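Local coordinates for putative TetR-family transcriptional regulator (Rhodococcus sp., PDB 2G3B), which probably binds DNA at regulatory sites as a TetR-family transcriptional regulator, likely a repressor, at residues S12-A15 against I16-G20; L50-A53 against A54-I58; V134-A138 against T139-S143; D147-P150 against T151-M155. All coordinates share one frame; numbering follows the deposited sequence. Where two conformers were deposited one is given.

Interaction 1. Residues S12-A15 against I16-G20; sequences SATA and IAQRG
Ile16 keeps CG1 beside its own backbone N (chi1 -61°), and Arg19 bends back at chi3 (-86°), torsions that lay these side chains against Ser12 and Ala15. Both pairs lie along helix 2-23, which opens the TetR DNA-binding domain just ahead of the predicted helix-turn-helix, and they illustrate the i to i+4 spacing of an alpha helix. CG1 of Ile16 rests against the carbonyl of the preceding turn, 3.2 Å from Ser12 O, while the amide N of Ile16 gives the same oxygen an almost straight bond (170°). One turn on, Arg19 NH2 comes within 3.7 Å of Ala15 CB, the guanidinium lying obliquely to the methyl. Its NH1 makes a long, weak ion pair with Asp28, in the predicted helix-turn-helix. Gln18 runs its CG alongside Thr14 O before its carboxamide leads away from Thr14. Buried Ser12 OG is satisfied by Ile8 O, and Thr14 OG1 by Glu96 and Lys10 O. The backbone N of Gln18 is shared: it donates to Thr14 O at 3.0 Å and, weakly, to Ala15 O at 3.4 Å.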
loop_
_atom_site.group_PDB
_atom_site.type_symbol
_atom_site.label_atom_id
_atom_site.label_comp_id
_atom_site.label_asym_id
_atom_site.label_seq_id
_atom_site.Cartn_x
_atom_site.Cartn_y
_atom_site.Cartn_z
ATOM N N SER A 12 12.732 2.426 17.844
ATOM C CA SER A 12 12.420 3.222 16.667
ATOM C C SER A 12 11.268 2.607 15.888
ATOM O O SER A 12 10.357 3.325 15.497
ATOM C CB SER A 12 13.675 3.376 15.778
ATOM O OG SER A 12 14.661 4.128 16.506
ATOM N N ALA A 13 11.308 1.291 15.684
ATOM C CA ALA A 13 10.183 0.564 15.057
ATOM C C ALA A 13 8.820 0.820 15.749
ATOM O O ALA A 13 7.803 1.101 15.077
ATOM C CB ALA A 13 10.503 -0.945 15.009
ATOM N N THR A 14 8.793 0.746 17.079
ATOM C CA THR A 14 7.580 1.049 17.843
ATOM C C THR A 14 7.065 2.500 17.697
ATOM O O THR A 14 5.881 2.707 17.505
ATOM C CB THR A 14 7.824 0.740 19.346
ATOM O OG1 THR A 14 8.296 -0.606 19.446
ATOM C CG2 THR A 14 6.533 0.925 20.185
ATOM N N ALA A 15 7.967 3.477 17.818
ATOM C CA ALA A 15 7.666 4.883 17.599
ATOM C C ALA A 15 7.111 5.136 16.214
ATOM O O ALA A 15 6.063 5.787 16.014
ATOM C CB ALA A 15 8.954 5.731 17.850
ATOM N N ILE A 16 7.769 4.580 15.234
ATOM C CA ILE A 16 7.241 4.707 13.891
ATOM C C ILE A 16 5.855 4.081 13.730
ATOM O O ILE A 16 4.961 4.738 13.187
ATOM C CB ILE A 16 8.213 4.194 12.844
ATOM C CG1 ILE A 16 9.524 5.032 12.927
ATOM C CG2 ILE A 16 7.554 4.339 11.414
ATOM C CD1 ILE A 16 10.733 4.384 12.204
ATOM N N ALA A 17 5.678 2.843 14.194
ATOM C CA ALA A 17 4.401 2.164 14.094
ATOM C C ALA A 17 3.243 2.946 14.761
ATOM O O ALA A 17 2.118 2.990 14.217
ATOM C CB ALA A 17 4.496 0.739 14.680
ATOM N N GLN A 18 3.537 3.557 15.907
ATOM C CA GLN A 18 2.506 4.109 16.770
ATOM C C GLN A 18 2.215 5.582 16.521
ATOM O O GLN A 18 1.063 6.020 16.686
ATOM C CB GLN A 18 2.939 3.953 18.257
ATOM C CG GLN A 18 2.890 2.475 18.735
ATOM C CD GLN A 18 1.503 1.817 18.569
ATOM O OE1 GLN A 18 1.315 0.858 17.788
ATOM N NE2 GLN A 18 0.523 2.331 19.314
ATOM N N ARG A 19 3.251 6.331 16.166
ATOM C CA ARG A 19 3.207 7.806 16.147
ATOM C C ARG A 19 3.602 8.360 14.765
ATOM O O ARG A 19 3.495 9.556 14.495
ATOM C CB ARG A 19 4.152 8.350 17.227
ATOM C CG ARG A 19 3.714 8.096 18.711
ATOM C CD ARG A 19 4.703 8.783 19.720
ATOM N NE ARG A 19 5.878 7.944 20.039
ATOM C CZ ARG A 19 6.929 8.320 20.786
ATOM N NH1 ARG A 19 7.000 9.551 21.337
ATOM N NH2 ARG A 19 7.936 7.457 20.998
ATOM N N GLY A 20 4.027 7.459 13.892
ATOM C CA GLY A 20 4.491 7.782 12.563
ATOM C C GLY A 20 5.863 8.434 12.591
ATOM O O GLY A 20 6.427 8.697 13.644
#

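Interaction 2. Residues L50-A53 against A54-I58; sequences LLEA and ALNYI
Ala54 and Leu55 press their CB atoms onto the carbonyls of Leu50 and Leu51, the tight half of this contact within helix 47-66. The methyl of Ala54 sits 3.5 Å from both Leu50 O and Leu51 O, in the groove between two successive carbonyls. Leu55 adds a short backbone bond, its N 2.7 Å from Leu51 O and nearly straight at 173°. Because Leu55 CG lies beside the backbone N (chi1 -86°), the branch folds back over that same oxygen, with CG 3.6 Å from Leu51 O. As a worked case of helical packing, this flank shows small and branched aliphatic groups closing over the carbonyls of the turn before, in the buried part of the helix.

The flank of Glu52 and Asn56 is looser and partly open to solvent. The bond from Asn56 N to Glu52 O stretches to 3.2 Å, and the two side chains approach no closer than 4.4 Å, from Glu52 CG to Asn56 ND2. Their polar ends are engaged by another helix: Glu52 OE1 in a salt bridge with Arg120, Asn56 OD1 in a hydrogen bond with Thr121. The side chain of Tyr57 meets Ala53 O only through CB, beside the backbone bond from its N; with CG anti to that N (chi1 -176°), its ring leads away toward Leu9 and Lys10.

Helix 47-66 thus runs among three others: Leu50, Leu51 and Tyr57 meet helix 2-23, Leu55 and Ile58 meet helix 92-110, and Glu52, Leu55 and Asn56 meet helix 115-139, consistent with its usual TetR-family place between the DNA-binding and C-terminal domains.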
loop_
_atom_site.group_PDB
_atom_site.type_symbol
_atom_site.label_atom_id
_atom_site.label_comp_id
_atom_site.label_asym_id
_atom_site.label_seq_id
_atom_site.Cartn_x
_atom_site.Cartn_y
_atom_site.Cartn_z
ATOM N N LEU A 50 19.148 7.124 11.132
ATOM C CA LEU A 50 18.291 6.342 12.050
ATOM C C LEU A 50 17.184 5.626 11.275
ATOM O O LEU A 50 16.953 4.407 11.441
ATOM C CB LEU A 50 17.717 7.237 13.225
ATOM C CG LEU A 50 16.749 6.549 14.249
ATOM C CD1 LEU A 50 17.494 5.440 15.002
ATOM C CD2 LEU A 50 16.068 7.502 15.271
ATOM N N LEU A 51 16.520 6.360 10.388
ATOM C CA LEU A 51 15.350 5.806 9.681
ATOM C C LEU A 51 15.795 4.731 8.688
ATOM O O LEU A 51 15.164 3.649 8.586
ATOM C CB LEU A 51 14.579 6.925 8.960
ATOM C CG LEU A 51 13.855 7.935 9.872
ATOM C CD1 LEU A 51 13.335 9.132 9.106
ATOM C CD2 LEU A 51 12.736 7.292 10.633
ATOM N N GLU A 52 16.871 5.028 7.961
ATOM C CA GLU A 52 17.485 4.025 7.077
ATOM C C GLU A 52 17.768 2.742 7.844
ATOM O O GLU A 52 17.374 1.674 7.438
ATOM C CB GLU A 52 18.779 4.531 6.474
ATOM C CG GLU A 52 19.468 3.412 5.642
ATOM C CD GLU A 52 20.682 3.896 4.824
ATOM O OE1 GLU A 52 20.563 4.918 4.115
ATOM O OE2 GLU A 52 21.752 3.244 4.880
ATOM N N ALA A 53 18.433 2.849 8.994
ATOM C CA ALA A 53 18.732 1.662 9.790
ATOM C C ALA A 53 17.464 0.987 10.332
ATOM O O ALA A 53 17.405 -0.265 10.430
ATOM C CB ALA A 53 19.741 2.014 10.928
ATOM N N ALA A 54 16.430 1.776 10.655
ATOM C CA ALA A 54 15.141 1.204 11.103
ATOM C C ALA A 54 14.417 0.470 9.958
ATOM O O ALA A 54 13.868 -0.594 10.152
ATOM C CB ALA A 54 14.201 2.273 11.682
ATOM N N LEU A 55 14.414 1.056 8.768
ATOM C CA LEU A 55 13.916 0.323 7.612
ATOM C C LEU A 55 14.580 -1.059 7.534
ATOM O O LEU A 55 13.895 -2.066 7.417
ATOM C CB LEU A 55 14.164 1.150 6.355
ATOM C CG LEU A 55 13.096 2.177 5.999
ATOM C CD1 LEU A 55 13.708 3.296 5.125
ATOM C CD2 LEU A 55 11.907 1.481 5.265
ATOM N N ASN A 56 15.912 -1.122 7.625
ATOM C CA ASN A 56 16.602 -2.406 7.468
ATOM C C ASN A 56 16.322 -3.384 8.633
ATOM O O ASN A 56 16.189 -4.599 8.415
ATOM C CB ASN A 56 18.100 -2.192 7.292
ATOM C CG ASN A 56 18.462 -1.797 5.877
ATOM O OD1 ASN A 56 17.804 -2.230 4.880
ATOM N ND2 ASN A 56 19.465 -0.947 5.766
ATOM N N TYR A 57 16.267 -2.852 9.852
ATOM C CA TYR A 57 15.892 -3.618 11.048
ATOM C C TYR A 57 14.520 -4.330 10.864
ATOM O O TYR A 57 14.409 -5.530 11.087
ATOM C CB TYR A 57 15.860 -2.664 12.239
ATOM C CG TYR A 57 15.570 -3.361 13.560
ATOM C CD1 TYR A 57 16.568 -4.066 14.208
ATOM C CD2 TYR A 57 14.277 -3.366 14.098
ATOM C CE1 TYR A 57 16.313 -4.737 15.402
ATOM C CE2 TYR A 57 14.008 -4.038 15.301
ATOM C CZ TYR A 57 15.042 -4.703 15.940
ATOM O OH TYR A 57 14.831 -5.363 17.143
ATOM N N ILE A 58 13.510 -3.569 10.445
ATOM C CA ILE A 58 12.137 -4.057 10.204
ATOM C C ILE A 58 12.172 -5.159 9.119
ATOM O O ILE A 58 11.531 -6.242 9.258
ATOM C CB ILE A 58 11.228 -2.858 9.799
ATOM C CG1 ILE A 58 11.043 -1.919 11.024
ATOM C CG2 ILE A 58 9.892 -3.307 9.274
ATOM C CD1 ILE A 58 10.617 -0.500 10.621
#

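Interaction 3. Residues V134-A138 against T139-S143; sequences VQAQA and TGEIS
The carboxamide of Gln137 meets Ser143 at its edge: NE2 donates to Ser143 O at 2.8 Å, the oxygen lying within 13° of the amide plane and the N-H arriving on a carbonyl lone pair. The same NE2 also bonds Leu146 O, which makes one amide group the donor to two carbonyls of the loop. With CG beside the backbone N (chi1 -62°) and the chain extended beyond it, the amide reaches past the helix end to the loop. Glu141 brings a second flat group, a carboxylate whose OE1 stands 2.9 Å from Thr139 OG1 and whose OE2 takes a bond from Ala76 N. An alanine in place of Gln137 is likely to leave Ser143 O and Leu146 O without this donor and let the loop shift away from the helix end.

Between these polar groups the helix closes in a Schellman motif, a textbook way of ending an alpha helix. Gly140 turns the chain with positive phi (85°), a conformation in which a side chain would be jammed against the carbonyl oxygen of Thr139. The two motif bonds are weak: Glu141 N to Ala136 O at 2.9 Å, and Gly140 N to Gln137 O at 3.2 Å. Thr139 OG1 also stands 3.0 Å from Ala136 O. Beneath the turn the apolar partners meet, with Ile142 CG1 3.8 Å from Ala136 CB.

The contact ends helix 115-139 and begins the loop that leads to helix 148-167; Val134 packs on the start of that next helix, while the Glu141 carboxylate reaches back to the start of helix 76-86.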
loop_
_atom_site.group_PDB
_atom_site.type_symbol
_atom_site.label_atom_id
_atom_site.label_comp_id
_atom_site.label_asym_id
_atom_site.label_seq_id
_atom_site.Cartn_x
_atom_site.Cartn_y
_atom_site.Cartn_z
ATOM N N VAL A 134 13.406 -17.489 -9.871
ATOM C CA VAL A 134 14.468 -17.926 -10.834
ATOM C C VAL A 134 14.948 -19.348 -10.538
ATOM O O VAL A 134 15.192 -20.159 -11.465
ATOM C CB VAL A 134 15.754 -17.016 -10.798
ATOM C CG1 VAL A 134 16.745 -17.485 -11.877
ATOM C CG2 VAL A 134 15.414 -15.524 -11.008
ATOM N N GLN A 135 15.140 -19.641 -9.252
ATOM C CA GLN A 135 15.646 -20.979 -8.849
ATOM C C GLN A 135 14.620 -22.012 -9.310
ATOM O O GLN A 135 14.944 -23.043 -9.885
ATOM C CB GLN A 135 15.850 -21.074 -7.311
ATOM C CG GLN A 135 17.045 -20.217 -6.699
ATOM C CD GLN A 135 18.363 -20.301 -7.499
ATOM O OE1 GLN A 135 18.762 -21.379 -7.976
ATOM N NE2 GLN A 135 19.065 -19.159 -7.613
ATOM N N ALA A 136 13.359 -21.695 -9.077
ATOM C CA ALA A 136 12.252 -22.607 -9.415
ATOM C C ALA A 136 12.048 -22.732 -10.934
ATOM O O ALA A 136 11.558 -23.734 -11.428
ATOM C CB ALA A 136 10.950 -22.127 -8.732
ATOM N N GLN A 137 12.395 -21.710 -11.695
ATOM C CA GLN A 137 12.290 -21.877 -13.149
ATOM C C GLN A 137 13.370 -22.821 -13.670
ATOM O O GLN A 137 13.129 -23.571 -14.639
ATOM C CB GLN A 137 12.284 -20.530 -13.875
ATOM C CG GLN A 137 11.082 -19.617 -13.505
ATOM C CD GLN A 137 11.114 -18.310 -14.274
ATOM O OE1 GLN A 137 12.149 -17.675 -14.351
ATOM N NE2 GLN A 137 9.982 -17.910 -14.850
ATOM N N ALA A 138 14.535 -22.838 -13.011
ATOM C CA ALA A 138 15.615 -23.774 -13.388
ATOM C C ALA A 138 15.210 -25.251 -13.116
ATOM O O ALA A 138 15.455 -26.124 -13.910
ATOM C CB ALA A 138 16.941 -23.400 -12.685
ATOM N N THR A 139 14.563 -25.506 -11.982
ATOM C CA THR A 139 14.028 -26.840 -11.677
ATOM C C THR A 139 12.746 -27.146 -12.453
ATOM O O THR A 139 12.371 -28.312 -12.565
ATOM C CB THR A 139 13.632 -26.960 -10.192
ATOM O OG1 THR A 139 12.495 -26.126 -9.971
ATOM C CG2 THR A 139 14.770 -26.566 -9.263
ATOM N N GLY A 140 12.058 -26.114 -12.945
ATOM C CA GLY A 140 10.761 -26.270 -13.615
ATOM C C GLY A 140 9.526 -26.317 -12.717
ATOM O O GLY A 140 8.440 -26.733 -13.155
ATOM N N GLU A 141 9.661 -25.897 -11.465
ATOM C CA GLU A 141 8.490 -25.786 -10.562
ATOM C C GLU A 141 7.552 -24.620 -10.931
ATOM O O GLU A 141 6.388 -24.572 -10.507
ATOM C CB GLU A 141 8.945 -25.667 -9.109
ATOM C CG GLU A 141 9.816 -26.841 -8.650
ATOM C CD GLU A 141 10.439 -26.601 -7.289
ATOM O OE1 GLU A 141 11.641 -26.239 -7.219
ATOM O OE2 GLU A 141 9.713 -26.757 -6.283
ATOM N N ILE A 142 8.059 -23.688 -11.731
ATOM C CA ILE A 142 7.282 -22.533 -12.146
ATOM C C ILE A 142 7.374 -22.360 -13.653
ATOM O O ILE A 142 8.413 -22.651 -14.252
ATOM C CB ILE A 142 7.772 -21.227 -11.445
ATOM C CG1 ILE A 142 7.499 -21.290 -9.939
ATOM C CG2 ILE A 142 7.067 -20.014 -12.049
ATOM C CD1 ILE A 142 7.699 -19.959 -9.160
ATOM N N SER A 143 6.280 -21.892 -14.254
ATOM C CA SER A 143 6.272 -21.468 -15.658
ATOM C C SER A 143 7.498 -20.613 -15.961
ATOM O O SER A 143 7.772 -19.609 -15.258
ATOM C CB SER A 143 5.016 -20.640 -15.964
ATOM O OG SER A 143 5.071 -20.149 -17.294
#

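Interaction 4. Residues D147-P150 against T151-M155; sequences DPQP and TAVTM
Thr151 grips Asp147 O twice, a pattern that Thr154 repeats on Pro150 O three residues later. The hydroxyl OG1 of Thr151 lies 2.7 Å from Asp147 O, approaching from above the carbonyl plane (44° out of it) and not on a lone pair. The amide N of Thr151 reaches the same oxygen at 3.0 Å, nearly along the C=O axis. What allows the double grip is the threonine's first torsion (chi1 -57°), which sets OG1 beside its own backbone N. At Pro150 O the two donors of Thr154, N and OG1, are each 2.8 Å away and come from opposite faces of the carbonyl plane. A valine in place of Thr151 has no hydroxyl, and Asp147 O, left with the backbone N-H alone, would probably hold the first turn less firmly.

Next outward, Gln149 bends at chi2 (73°), bringing NE2 to 3.5 Å from Val153 CG2, where the two side chains cross obliquely on the surface. Asp147 stands at the N-cap, though its side chain makes no capping bond, and Pro148 and Pro150 follow in the first turn: a helix start tolerates proline because first-turn amides have no helical carbonyl to bond. Asp147 N bonds a glycerol, probably from the crystallisation liquor.

This is the beginning of helix 148-167. Thr151 turns to helix 115-139, while Pro150, Val153 and Thr154 pack on His179 of the second subunit, in helix 173-188, consistent with the dimer interface usual in this family.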
loop_
_atom_site.group_PDB
_atom_site.type_symbol
_atom_site.label_atom_id
_atom_site.label_comp_id
_atom_site.label_asym_id
_atom_site.label_seq_id
_atom_site.Cartn_x
_atom_site.Cartn_y
_atom_site.Cartn_z
ATOM N N ASP A 147 8.423 -13.457 -15.923
ATOM C CA ASP A 147 9.616 -12.650 -15.746
ATOM C C ASP A 147 9.756 -12.478 -14.220
ATOM O O ASP A 147 8.841 -11.911 -13.544
ATOM C CB ASP A 147 9.498 -11.310 -16.509
ATOM C CG ASP A 147 10.843 -10.531 -16.610
ATOM O OD1 ASP A 147 11.907 -10.991 -16.107
ATOM O OD2 ASP A 147 10.835 -9.419 -17.202
ATOM N N PRO A 148 10.847 -13.054 -13.653
ATOM C CA PRO A 148 11.137 -13.077 -12.210
ATOM C C PRO A 148 11.008 -11.733 -11.517
ATOM O O PRO A 148 10.298 -11.642 -10.523
ATOM C CB PRO A 148 12.592 -13.551 -12.145
ATOM C CG PRO A 148 12.733 -14.444 -13.359
ATOM C CD PRO A 148 11.859 -13.815 -14.427
ATOM N N GLN A 149 11.686 -10.715 -12.033
ATOM C CA GLN A 149 11.724 -9.418 -11.393
ATOM C C GLN A 149 10.322 -8.785 -11.305
ATOM O O GLN A 149 9.854 -8.472 -10.219
ATOM C CB GLN A 149 12.734 -8.509 -12.115
ATOM C CG GLN A 149 12.593 -7.034 -11.814
ATOM C CD GLN A 149 13.068 -6.766 -10.456
ATOM O OE1 GLN A 149 13.590 -7.676 -9.821
ATOM N NE2 GLN A 149 12.889 -5.533 -9.966
ATOM N N PRO A 150 9.629 -8.605 -12.444
ATOM C CA PRO A 150 8.253 -8.086 -12.372
ATOM C C PRO A 150 7.292 -8.858 -11.496
ATOM O O PRO A 150 6.462 -8.244 -10.821
ATOM C CB PRO A 150 7.801 -8.145 -13.835
ATOM C CG PRO A 150 9.073 -7.924 -14.549
ATOM C CD PRO A 150 10.053 -8.753 -13.843
ATOM N N THR A 151 7.371 -10.179 -11.522
ATOM C CA THR A 151 6.535 -11.037 -10.688
ATOM C C THR A 151 6.780 -10.782 -9.183
ATOM O O THR A 151 5.838 -10.706 -8.385
ATOM C CB THR A 151 6.743 -12.511 -11.049
ATOM O OG1 THR A 151 6.451 -12.705 -12.464
ATOM C CG2 THR A 151 5.769 -13.394 -10.279
ATOM N N ALA A 152 8.047 -10.638 -8.820
ATOM C CA ALA A 152 8.446 -10.430 -7.428
ATOM C C ALA A 152 8.014 -9.053 -7.014
ATOM O O ALA A 152 7.528 -8.873 -5.901
ATOM C CB ALA A 152 9.964 -10.576 -7.294
ATOM N N VAL A 153 8.156 -8.083 -7.917
ATOM C CA VAL A 153 7.681 -6.714 -7.659
ATOM C C VAL A 153 6.174 -6.759 -7.400
ATOM O O VAL A 153 5.660 -6.179 -6.431
ATOM C CB VAL A 153 7.996 -5.728 -8.829
ATOM C CG1 VAL A 153 7.192 -4.405 -8.669
ATOM C CG2 VAL A 153 9.518 -5.419 -8.878
ATOM N N THR A 154 5.467 -7.464 -8.276
ATOM C CA THR A 154 4.031 -7.572 -8.193
ATOM C C THR A 154 3.535 -8.290 -6.917
ATOM O O THR A 154 2.617 -7.831 -6.239
ATOM C CB THR A 154 3.540 -8.238 -9.509
ATOM O OG1 THR A 154 3.858 -7.339 -10.539
ATOM C CG2 THR A 154 2.070 -8.443 -9.504
HETATM N N MSE A 155 4.158 -9.411 -6.582
HETATM C CA MSE A 155 3.728 -10.151 -5.408
HETATM C C MSE A 155 3.974 -9.371 -4.140
HETATM O O MSE A 155 3.121 -9.340 -3.260
HETATM C CB MSE A 155 4.415 -11.496 -5.334
HETATM C CG MSE A 155 3.854 -12.462 -6.338
HETATM SE SE MSE A 155 4.849 -14.099 -6.473
HETATM C CE MSE A 155 5.936 -13.966 -4.877
#

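In the fold
The four contacts come in series along the chain and form two pairs. Interactions 1 and 2, with centres about 12 Å apart, touch where helices 2-23 and 47-66 pack: Ile16 CD1 lies 3.9 Å from Leu51 CD2. Interactions 3 and 4, centres about 14 Å apart, meet at Gln137 OE1 and Pro148 CG, 3.4 Å apart, and cover the end of helix 115-139 and the start of helix 148-167. The pairs lie on opposite sides of the chain's centre, interactions 1 and 3 being about 39 Å apart between centres. The same short-range rules thus shape helices at the DNA-binding end and in the C-terminal domain; interactions 1 and 4, one from each pair, both touch the second subunit.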